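Local atomic coordinates of 3-dehydroquinate dehydratase (Aquifex aeolicus, PDB entry 2EGZ), a protein that catalyses the cis-dehydration of 3-dehydroquinate to 3-dehydroshikimate through a Schiff-base intermediate, the third step of the chorismate pathway to aromatic amino acids. Residues 55-61 and 84-90; 94-98 and 133-137; 110-114 and 139-143. One frame throughout, in Å; residues are numbered along the deposited sequence.

Contact 1. Residues 55-61 and 84-90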
loop_
_atom_site.group_PDB
_atom_site.type_symbol
_atom_site.label_atom_id
_atom_site.label_comp_id
_atom_site.label_asym_id
_atom_site.label_seq_id
_atom_site.Cartn_x
_atom_site.Cartn_y
_atom_site.Cartn_z
ATOM N N LYS B 55 12.248 -26.869 -4.730
ATOM C CA LYS B 55 11.137 -26.111 -5.287
ATOM C C LYS B 55 11.483 -24.633 -5.254
ATOM O O LYS B 55 12.401 -24.221 -4.547
ATOM C CB LYS B 55 9.857 -26.360 -4.496
ATOM C CG LYS B 55 9.240 -27.717 -4.778
ATOM C CD LYS B 55 7.971 -27.913 -3.974
ATOM C CE LYS B 55 7.296 -29.225 -4.328
ATOM N NZ LYS B 55 6.874 -29.250 -5.755
ATOM N N THR B 56 10.741 -23.837 -6.016
ATOM C CA THR B 56 10.995 -22.409 -6.090
ATOM C C THR B 56 9.796 -21.543 -5.759
ATOM O O THR B 56 8.647 -21.956 -5.907
ATOM C CB THR B 56 11.424 -21.988 -7.508
ATOM O OG1 THR B 56 10.363 -22.292 -8.429
ATOM C CG2 THR B 56 12.684 -22.714 -7.931
ATOM N N ILE B 57 10.093 -20.335 -5.292
ATOM C CA ILE B 57 9.087 -19.320 -5.024
ATOM C C ILE B 57 9.598 -18.159 -5.867
ATOM O O ILE B 57 10.735 -17.710 -5.697
ATOM C CB ILE B 57 9.042 -18.856 -3.549
ATOM C CG1 ILE B 57 8.467 -19.954 -2.652
ATOM C CG2 ILE B 57 8.151 -17.620 -3.434
ATOM C CD1 ILE B 57 8.534 -19.619 -1.170
ATOM N N LEU B 58 8.772 -17.701 -6.798
ATOM C CA LEU B 58 9.136 -16.584 -7.659
ATOM C C LEU B 58 8.619 -15.310 -7.001
ATOM O O LEU B 58 7.409 -15.086 -6.946
ATOM C CB LEU B 58 8.497 -16.751 -9.041
ATOM C CG LEU B 58 8.648 -15.586 -10.027
ATOM C CD1 LEU B 58 10.118 -15.389 -10.378
ATOM C CD2 LEU B 58 7.835 -15.874 -11.283
ATOM N N THR B 59 9.539 -14.496 -6.489
ATOM C CA THR B 59 9.185 -13.244 -5.835
ATOM C C THR B 59 9.866 -12.068 -6.515
ATOM O O THR B 59 11.055 -12.116 -6.817
ATOM C CB THR B 59 9.605 -13.230 -4.350
ATOM O OG1 THR B 59 8.883 -14.241 -3.637
ATOM C CG2 THR B 59 9.303 -11.872 -3.720
ATOM N N ILE B 60 9.098 -11.017 -6.757
ATOM C CA ILE B 60 9.623 -9.803 -7.376
ATOM C C ILE B 60 8.983 -8.708 -6.540
ATOM O O ILE B 60 8.118 -7.972 -7.009
ATOM C CB ILE B 60 9.162 -9.675 -8.835
ATOM C CG1 ILE B 60 9.393 -10.998 -9.570
ATOM C CG2 ILE B 60 9.948 -8.561 -9.525
ATOM C CD1 ILE B 60 8.829 -11.028 -10.977
ATOM N N ARG B 61 9.415 -8.625 -5.285
ATOM C CA ARG B 61 8.866 -7.678 -4.322
ATOM C C ARG B 61 8.722 -6.236 -4.783
ATOM O O ARG B 61 9.670 -5.628 -5.277
ATOM C CB ARG B 61 9.690 -7.706 -3.033
ATOM C CG ARG B 61 8.984 -7.060 -1.852
ATOM C CD ARG B 61 7.841 -7.932 -1.353
ATOM N NE ARG B 61 8.333 -9.208 -0.843
ATOM C CZ ARG B 61 9.052 -9.344 0.270
ATOM N NH1 ARG B 61 9.366 -8.285 1.010
ATOM N NH2 ARG B 61 9.473 -10.545 0.640
ATOM N N SER B 84 7.361 -21.851 -12.006
ATOM C CA SER B 84 7.794 -21.865 -10.614
ATOM C C SER B 84 6.750 -22.585 -9.761
ATOM O O SER B 84 5.551 -22.453 -10.004
ATOM C CB SER B 84 7.984 -20.432 -10.112
ATOM O OG SER B 84 8.516 -20.416 -8.801
ATOM N N ASP B 85 7.201 -23.343 -8.766
ATOM C CA ASP B 85 6.276 -24.077 -7.903
ATOM C C ASP B 85 5.326 -23.121 -7.197
ATOM O O ASP B 85 4.143 -23.424 -7.025
ATOM C CB ASP B 85 7.059 -24.905 -6.889
ATOM C CG ASP B 85 8.045 -25.840 -7.555
ATOM O OD1 ASP B 85 7.615 -26.897 -8.077
ATOM O OD2 ASP B 85 9.245 -25.506 -7.578
ATOM N N TYR B 86 5.853 -21.972 -6.785
ATOM C CA TYR B 86 5.059 -20.936 -6.122
ATOM C C TYR B 86 5.424 -19.587 -6.721
ATOM O O TYR B 86 6.541 -19.389 -7.202
ATOM C CB TYR B 86 5.392 -20.812 -4.631
ATOM C CG TYR B 86 5.198 -22.034 -3.772
ATOM C CD1 TYR B 86 4.007 -22.234 -3.071
ATOM C CD2 TYR B 86 6.231 -22.952 -3.599
ATOM C CE1 TYR B 86 3.859 -23.314 -2.209
ATOM C CE2 TYR B 86 6.092 -24.033 -2.745
ATOM C CZ TYR B 86 4.909 -24.208 -2.051
ATOM O OH TYR B 86 4.785 -25.259 -1.172
ATOM N N THR B 87 4.475 -18.663 -6.664
ATOM C CA THR B 87 4.690 -17.289 -7.090
ATOM C C THR B 87 4.139 -16.461 -5.932
ATOM O O THR B 87 3.013 -16.686 -5.481
ATOM C CB THR B 87 3.927 -16.925 -8.377
ATOM O OG1 THR B 87 4.538 -17.572 -9.501
ATOM C CG2 THR B 87 3.958 -15.415 -8.590
ATOM N N ASP B 88 4.948 -15.538 -5.427
ATOM C CA ASP B 88 4.530 -14.680 -4.324
ATOM C C ASP B 88 4.231 -13.293 -4.883
ATOM O O ASP B 88 5.122 -12.625 -5.402
ATOM C CB ASP B 88 5.648 -14.589 -3.271
ATOM C CG ASP B 88 5.268 -13.722 -2.072
ATOM O OD1 ASP B 88 4.589 -12.690 -2.268
ATOM O OD2 ASP B 88 5.665 -14.059 -0.930
ATOM N N ILE B 89 2.973 -12.877 -4.788
ATOM C CA ILE B 89 2.564 -11.559 -5.260
ATOM C C ILE B 89 1.960 -10.831 -4.059
ATOM O O ILE B 89 1.329 -11.453 -3.212
ATOM C CB ILE B 89 1.519 -11.670 -6.402
ATOM C CG1 ILE B 89 1.154 -10.275 -6.931
ATOM C CG2 ILE B 89 0.281 -12.394 -5.907
ATOM C CD1 ILE B 89 2.313 -9.536 -7.571
ATOM N N GLU B 90 2.173 -9.522 -3.969
ATOM C CA GLU B 90 1.633 -8.761 -2.844
ATOM C C GLU B 90 0.134 -8.545 -3.002
ATOM O O GLU B 90 -0.358 -8.311 -4.112
ATOM C CB GLU B 90 2.307 -7.390 -2.730
ATOM C CG GLU B 90 3.830 -7.389 -2.659
ATOM C CD GLU B 90 4.486 -7.702 -3.990
ATOM O OE1 GLU B 90 3.857 -7.453 -5.045
ATOM O OE2 GLU B 90 5.639 -8.183 -3.981
HETATM O O HOH W 1 6.308 -10.377 -5.754
HETATM O O HOH W 2 5.443 -7.259 -7.313
#

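Contact 2. Residues 94-98 and 133-137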
loop_
_atom_site.group_PDB
_atom_site.type_symbol
_atom_site.label_atom_id
_atom_site.label_comp_id
_atom_site.label_asym_id
_atom_site.label_seq_id
_atom_site.Cartn_x
_atom_site.Cartn_y
_atom_site.Cartn_z
ATOM N N ARG B 94 -3.090 -5.374 -6.465
ATOM C CA ARG B 94 -4.399 -5.833 -6.912
ATOM C C ARG B 94 -4.552 -6.110 -8.403
ATOM O O ARG B 94 -5.230 -7.061 -8.791
ATOM C CB ARG B 94 -5.461 -4.824 -6.475
ATOM C CG ARG B 94 -5.510 -4.591 -4.971
ATOM C CD ARG B 94 -6.200 -5.729 -4.238
ATOM N NE ARG B 94 -6.177 -5.528 -2.791
ATOM C CZ ARG B 94 -6.970 -6.163 -1.932
ATOM N NH1 ARG B 94 -7.859 -7.044 -2.376
ATOM N NH2 ARG B 94 -6.879 -5.916 -0.630
ATOM N N GLY B 95 -3.925 -5.284 -9.235
ATOM C CA GLY B 95 -4.035 -5.457 -10.676
ATOM C C GLY B 95 -3.446 -6.729 -11.266
ATOM O O GLY B 95 -3.744 -7.077 -12.411
ATOM N N LEU B 96 -2.615 -7.428 -10.498
ATOM C CA LEU B 96 -1.985 -8.657 -10.979
ATOM C C LEU B 96 -2.558 -9.928 -10.358
ATOM O O LEU B 96 -2.304 -11.027 -10.847
ATOM C CB LEU B 96 -0.478 -8.606 -10.712
ATOM C CG LEU B 96 0.299 -7.472 -11.386
ATOM C CD1 LEU B 96 1.719 -7.430 -10.858
ATOM C CD2 LEU B 96 0.295 -7.677 -12.892
ATOM N N LEU B 97 -3.344 -9.776 -9.296
ATOM C CA LEU B 97 -3.920 -10.921 -8.593
ATOM C C LEU B 97 -4.721 -11.915 -9.438
ATOM O O LEU B 97 -4.362 -13.095 -9.519
ATOM C CB LEU B 97 -4.784 -10.434 -7.421
ATOM C CG LEU B 97 -4.092 -9.609 -6.326
ATOM C CD1 LEU B 97 -5.110 -9.225 -5.265
ATOM C CD2 LEU B 97 -2.953 -10.406 -5.700
ATOM N N VAL B 98 -5.806 -11.456 -10.056
ATOM C CA VAL B 98 -6.635 -12.345 -10.871
ATOM C C VAL B 98 -5.807 -12.983 -11.980
ATOM O O VAL B 98 -5.925 -14.176 -12.254
ATOM C CB VAL B 98 -7.822 -11.581 -11.508
ATOM C CG1 VAL B 98 -8.643 -12.521 -12.378
ATOM C CG2 VAL B 98 -8.689 -10.970 -10.418
ATOM N N GLU B 133 -8.831 -12.067 2.228
ATOM C CA GLU B 133 -8.630 -11.618 0.853
ATOM C C GLU B 133 -7.726 -12.601 0.120
ATOM O O GLU B 133 -7.947 -12.908 -1.052
ATOM C CB GLU B 133 -8.017 -10.219 0.831
ATOM C CG GLU B 133 -8.999 -9.134 1.208
ATOM C CD GLU B 133 -10.086 -8.959 0.165
ATOM O OE1 GLU B 133 -9.799 -8.371 -0.899
ATOM O OE2 GLU B 133 -11.221 -9.424 0.400
ATOM N N GLY B 134 -6.711 -13.099 0.817
ATOM C CA GLY B 134 -5.816 -14.059 0.203
ATOM C C GLY B 134 -6.577 -15.280 -0.294
ATOM O O GLY B 134 -6.337 -15.765 -1.399
ATOM N N TYR B 135 -7.499 -15.781 0.522
ATOM C CA TYR B 135 -8.284 -16.949 0.143
ATOM C C TYR B 135 -9.281 -16.599 -0.953
ATOM O O TYR B 135 -9.564 -17.415 -1.828
ATOM C CB TYR B 135 -9.029 -17.516 1.356
ATOM C CG TYR B 135 -8.115 -18.115 2.403
ATOM C CD1 TYR B 135 -7.170 -19.078 2.055
ATOM C CD2 TYR B 135 -8.193 -17.715 3.739
ATOM C CE1 TYR B 135 -6.319 -19.630 3.012
ATOM C CE2 TYR B 135 -7.346 -18.262 4.705
ATOM C CZ TYR B 135 -6.413 -19.215 4.331
ATOM O OH TYR B 135 -5.566 -19.749 5.271
ATOM N N ARG B 136 -9.806 -15.381 -0.896
ATOM C CA ARG B 136 -10.766 -14.910 -1.885
ATOM C C ARG B 136 -10.146 -14.837 -3.278
ATOM O O ARG B 136 -10.828 -15.070 -4.274
ATOM C CB ARG B 136 -11.315 -13.541 -1.465
ATOM C CG ARG B 136 -12.184 -12.840 -2.503
ATOM C CD ARG B 136 -12.895 -11.632 -1.887
ATOM N NE ARG B 136 -13.441 -10.721 -2.891
ATOM C CZ ARG B 136 -12.816 -9.636 -3.340
ATOM N NH1 ARG B 136 -11.619 -9.311 -2.876
ATOM N NH2 ARG B 136 -13.394 -8.868 -4.255
ATOM N N TYR B 137 -8.856 -14.518 -3.348
ATOM C CA TYR B 137 -8.161 -14.430 -4.631
ATOM C C TYR B 137 -7.516 -15.756 -5.017
ATOM O O TYR B 137 -6.728 -15.821 -5.967
ATOM C CB TYR B 137 -7.100 -13.325 -4.595
ATOM C CG TYR B 137 -7.659 -11.931 -4.752
ATOM C CD1 TYR B 137 -8.017 -11.438 -6.007
ATOM C CD2 TYR B 137 -7.851 -11.108 -3.646
ATOM C CE1 TYR B 137 -8.553 -10.158 -6.151
ATOM C CE2 TYR B 137 -8.385 -9.829 -3.778
ATOM C CZ TYR B 137 -8.734 -9.360 -5.032
ATOM O OH TYR B 137 -9.260 -8.092 -5.162
#

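Contact 3. Residues 110-114 and 139-143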
loop_
_atom_site.group_PDB
_atom_site.type_symbol
_atom_site.label_atom_id
_atom_site.label_comp_id
_atom_site.label_asym_id
_atom_site.label_seq_id
_atom_site.Cartn_x
_atom_site.Cartn_y
_atom_site.Cartn_z
ATOM N N LYS B 110 1.219 -22.892 -7.485
ATOM C CA LYS B 110 0.587 -22.236 -6.340
ATOM C C LYS B 110 0.867 -20.747 -6.235
ATOM O O LYS B 110 1.951 -20.280 -6.577
ATOM C CB LYS B 110 1.028 -22.907 -5.034
ATOM C CG LYS B 110 0.655 -24.373 -4.927
ATOM C CD LYS B 110 1.090 -24.955 -3.589
ATOM C CE LYS B 110 0.605 -26.392 -3.434
ATOM N NZ LYS B 110 0.961 -26.955 -2.100
ATOM N N LEU B 111 -0.119 -20.009 -5.735
ATOM C CA LEU B 111 0.021 -18.571 -5.578
ATOM C C LEU B 111 0.037 -18.173 -4.111
ATOM O O LEU B 111 -0.860 -18.536 -3.349
ATOM C CB LEU B 111 -1.133 -17.841 -6.272
ATOM C CG LEU B 111 -1.021 -16.314 -6.356
ATOM C CD1 LEU B 111 0.184 -15.945 -7.208
ATOM C CD2 LEU B 111 -2.295 -15.719 -6.954
ATOM N N ILE B 112 1.073 -17.447 -3.717
ATOM C CA ILE B 112 1.165 -16.950 -2.353
ATOM C C ILE B 112 0.798 -15.480 -2.483
ATOM O O ILE B 112 1.296 -14.799 -3.370
ATOM C CB ILE B 112 2.598 -17.056 -1.792
ATOM C CG1 ILE B 112 2.954 -18.521 -1.527
ATOM C CG2 ILE B 112 2.719 -16.237 -0.517
ATOM C CD1 ILE B 112 4.406 -18.713 -1.111
ATOM N N ILE B 113 -0.095 -14.999 -1.627
ATOM C CA ILE B 113 -0.496 -13.599 -1.668
ATOM C C ILE B 113 -0.061 -13.021 -0.338
ATOM O O ILE B 113 -0.618 -13.345 0.713
ATOM C CB ILE B 113 -2.007 -13.469 -1.875
ATOM C CG1 ILE B 113 -2.368 -14.034 -3.257
ATOM C CG2 ILE B 113 -2.427 -12.004 -1.764
ATOM C CD1 ILE B 113 -3.860 -14.095 -3.546
ATOM N N SER B 114 0.952 -12.166 -0.397
ATOM C CA SER B 114 1.551 -11.601 0.800
ATOM C C SER B 114 1.228 -10.173 1.218
ATOM O O SER B 114 0.769 -9.345 0.431
ATOM C CB SER B 114 3.067 -11.726 0.680
ATOM O OG SER B 114 3.522 -11.003 -0.455
ATOM N N GLY B 139 -5.282 -17.739 -3.286
ATOM C CA GLY B 139 -3.893 -18.018 -2.969
ATOM C C GLY B 139 -3.672 -18.403 -1.523
ATOM O O GLY B 139 -4.620 -18.494 -0.735
ATOM N N ILE B 140 -2.412 -18.651 -1.181
ATOM C CA ILE B 140 -2.036 -18.992 0.182
ATOM C C ILE B 140 -1.653 -17.664 0.817
ATOM O O ILE B 140 -0.632 -17.075 0.473
ATOM C CB ILE B 140 -0.810 -19.919 0.218
ATOM C CG1 ILE B 140 -1.103 -21.203 -0.565
ATOM C CG2 ILE B 140 -0.446 -20.241 1.668
ATOM C CD1 ILE B 140 0.110 -22.099 -0.735
ATOM N N PRO B 141 -2.477 -17.162 1.742
ATOM C CA PRO B 141 -2.150 -15.887 2.376
ATOM C C PRO B 141 -0.887 -15.944 3.230
ATOM O O PRO B 141 -0.671 -16.893 3.982
ATOM C CB PRO B 141 -3.407 -15.575 3.194
ATOM C CG PRO B 141 -3.923 -16.944 3.545
ATOM C CD PRO B 141 -3.736 -17.719 2.271
ATOM N N LYS B 142 -0.051 -14.920 3.085
ATOM C CA LYS B 142 1.194 -14.816 3.837
ATOM C C LYS B 142 1.216 -13.468 4.537
ATOM O O LYS B 142 1.013 -12.433 3.900
ATOM C CB LYS B 142 2.405 -14.912 2.899
ATOM C CG LYS B 142 3.723 -14.563 3.571
ATOM C CD LYS B 142 4.909 -14.680 2.621
ATOM C CE LYS B 142 6.209 -14.367 3.352
ATOM N NZ LYS B 142 7.423 -14.514 2.491
ATOM N N ILE B 143 1.458 -13.484 5.844
ATOM C CA ILE B 143 1.520 -12.260 6.633
ATOM C C ILE B 143 2.868 -12.210 7.339
ATOM O O ILE B 143 3.207 -13.114 8.095
ATOM C CB ILE B 143 0.400 -12.217 7.706
ATOM C CG1 ILE B 143 -0.971 -12.285 7.037
ATOM C CG2 ILE B 143 0.511 -10.936 8.534
ATOM C CD1 ILE B 143 -2.128 -12.351 8.019
#

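Contact 1. Residues 55-61 and 84-90
Asp85 turns CG anti to its carbonyl carbon (chi1 -56°), which carries its carboxylate to the start of strand 55-59. There OD2 accepts Thr56 N on its anti side at 2.7 Å, and OD1 forms a long, weak salt bridge with Lys55 NZ. The lysine chain crosses the aspartate at about a right angle. OD2 is also hydrogen-bonded to His50 of helix 39-51. A leucine in place of Asp85 would probably leave the amide of Thr56 without its acceptor and the ammonium of Lys55 without this counter-charge.

Ser84 holds OG anti to its backbone N (chi1 -175°). It accepts from Thr56 OG1 at 2.7 Å and donates to Tyr86 O. Leu58 N reaches Tyr86 O at 2.8 Å from the opposite face of the carbonyl plane, so two donors grip this oxygen. Tyr86 N bonds to Thr56 O, and Asp88 N to Leu58 O. These bonds join neighbouring parallel strands in a beta-alpha-beta unit of the TIM barrel, with helix 73-80 between them.

On the face of Ile57 and Tyr86, Ile57 CG1 packs on Tyr86 CB at 3.8 Å. Further along this face, Thr59 OG1 lies 3.3 Å from Asp88 CB. Thr59 OG1 is hydrogen-bonded to Glu28, and Asp88 OD1 to Ser114.

Beyond the last direct backbone bond, two waters bridge the segments. One accepts from Ile60 N and donates to Asp88 O and Glu90 OE2. The other donates to Ile60 O and to Glu90 OE1, 2.8 Å from each. Glu90 OE1 is also hydrogen-bonded to Ser93 and OE2 to Ser62 N, while Arg61 NH1 is hydrogen-bonded to Glu65 O. Glu90 OE2 lies 4.3 Å from Arg61 NE, beyond a salt bridge, but its charge would probably favour the positive guanidinium of this 3-dehydroquinate-binding residue.

Contact 2. Residues 94-98 and 133-137
Leu97 CD1 sits almost exactly over the centre of the Tyr137 ring, 3.4 Å from the centroid and only 3° off the ring normal. This is a close CH-pi contact over the face. The two side chains cross at about a right angle, and Leu97 CB adds to the cover near CD1 of the ring. Val98 CG2 comes in more distantly at the ring edge.

Arg94 reaches the same ring from its edge. Its chain bends at chi2 (-77°) and brings NH1 within 3.2 Å of Tyr137 CE2. The guanidinium and ring planes are 70° apart. NH1 also makes a weak hydrogen bond to Tyr137 OH. Its stronger bond is a salt bridge of 2.8 Å to Glu133 OE1, nearly in the guanidinium plane and on the anti lone pair of that oxygen. Arg136 NH1 makes a second salt bridge to Glu133 OE1.

The contact joins residues 94-98 of helix 94-107 to the last turn of helix 124-136 and Tyr137 just after it, on the outside of the barrel. Arg94 NH1 and Arg136 NH1, 4.4 Å apart, converge on one carboxylate oxygen, whose negative charge probably holds both guanidinium groups in place.

Contact 3. Residues 110-114 and 139-143
Ile112 and Lys142 cross obliquely on one face of two neighbouring parallel strands of the TIM barrel. The strands, 110-117 and 140-146, belong to a beta-alpha-beta unit whose connecting helix is 124-136. Ile112 CG2 touches Lys142 CB at 3.7 Å. Ser114 CB lies 3.9 Å from the same Lys142 CB and stays close to CG and CD. The lysine stem therefore runs past both residues of the facing strand.

Lys142 sets CG anti to its backbone N (chi1 170°), and every later torsion is extended. This straight chain carries NZ away from strand 110-117. The lysine forms the Schiff base with the substrate. Here NZ is hydrogen-bonded to a bound tartrate, probably from the crystallisation liquor, and Tyr192 makes a cation-pi contact with the lysine. Asp88 OD2 is a long, weak ion partner of NZ, while Ser114 OG is hydrogen-bonded to the other oxygen of Asp88.

At the start of the strands Ile140 shares this face. Its CD1 meets the aliphatic chain of Lys110 at CD, a loose contact of 4.2 Å. Ile140 CB faces Ile112 CG1 at 4.4 Å. On the reverse face Ile113 turns CD1 back over Gly139, 3.9 Å from its N. Gly139 CA lies against Leu111 O at 3.1 Å. Pro141 points to this reverse face too, where helix 124-136 covers it through Leu131 and Tyr135.

Three backbone hydrogen bonds tie the strands. Ile113 N bonds to Ile140 O, and Lys142 N to Ile113 O. The third runs from Ile140 N to Leu111 O, at 2.7 Å with an N-H...O angle of 164°.

Contacts 1 and 3 are neighbouring parts of one barrel sheet, with centres about 9 Å apart. Strands 86-90 and 110-117 join them: Ile112 N lies 2.7 Å from Thr87 O, and Ser114 OG lies 2.7 Å from Asp88 OD1. Both contacts reach the active site. Arg61 of contact 1 and Lys142 of contact 3 each bind the tartrate, and the side chains of Arg61 and Ser114 each come within about 3 Å of that of His116. Contact 2 lies outside the sheet. Leu97 CD2 packs on Ile89 CG2 at 3.8 Å, and Tyr137 CB on Ile113 CD1 at 3.5 Å. Its Leu97 side chain remains about 11 Å from that of Lys142.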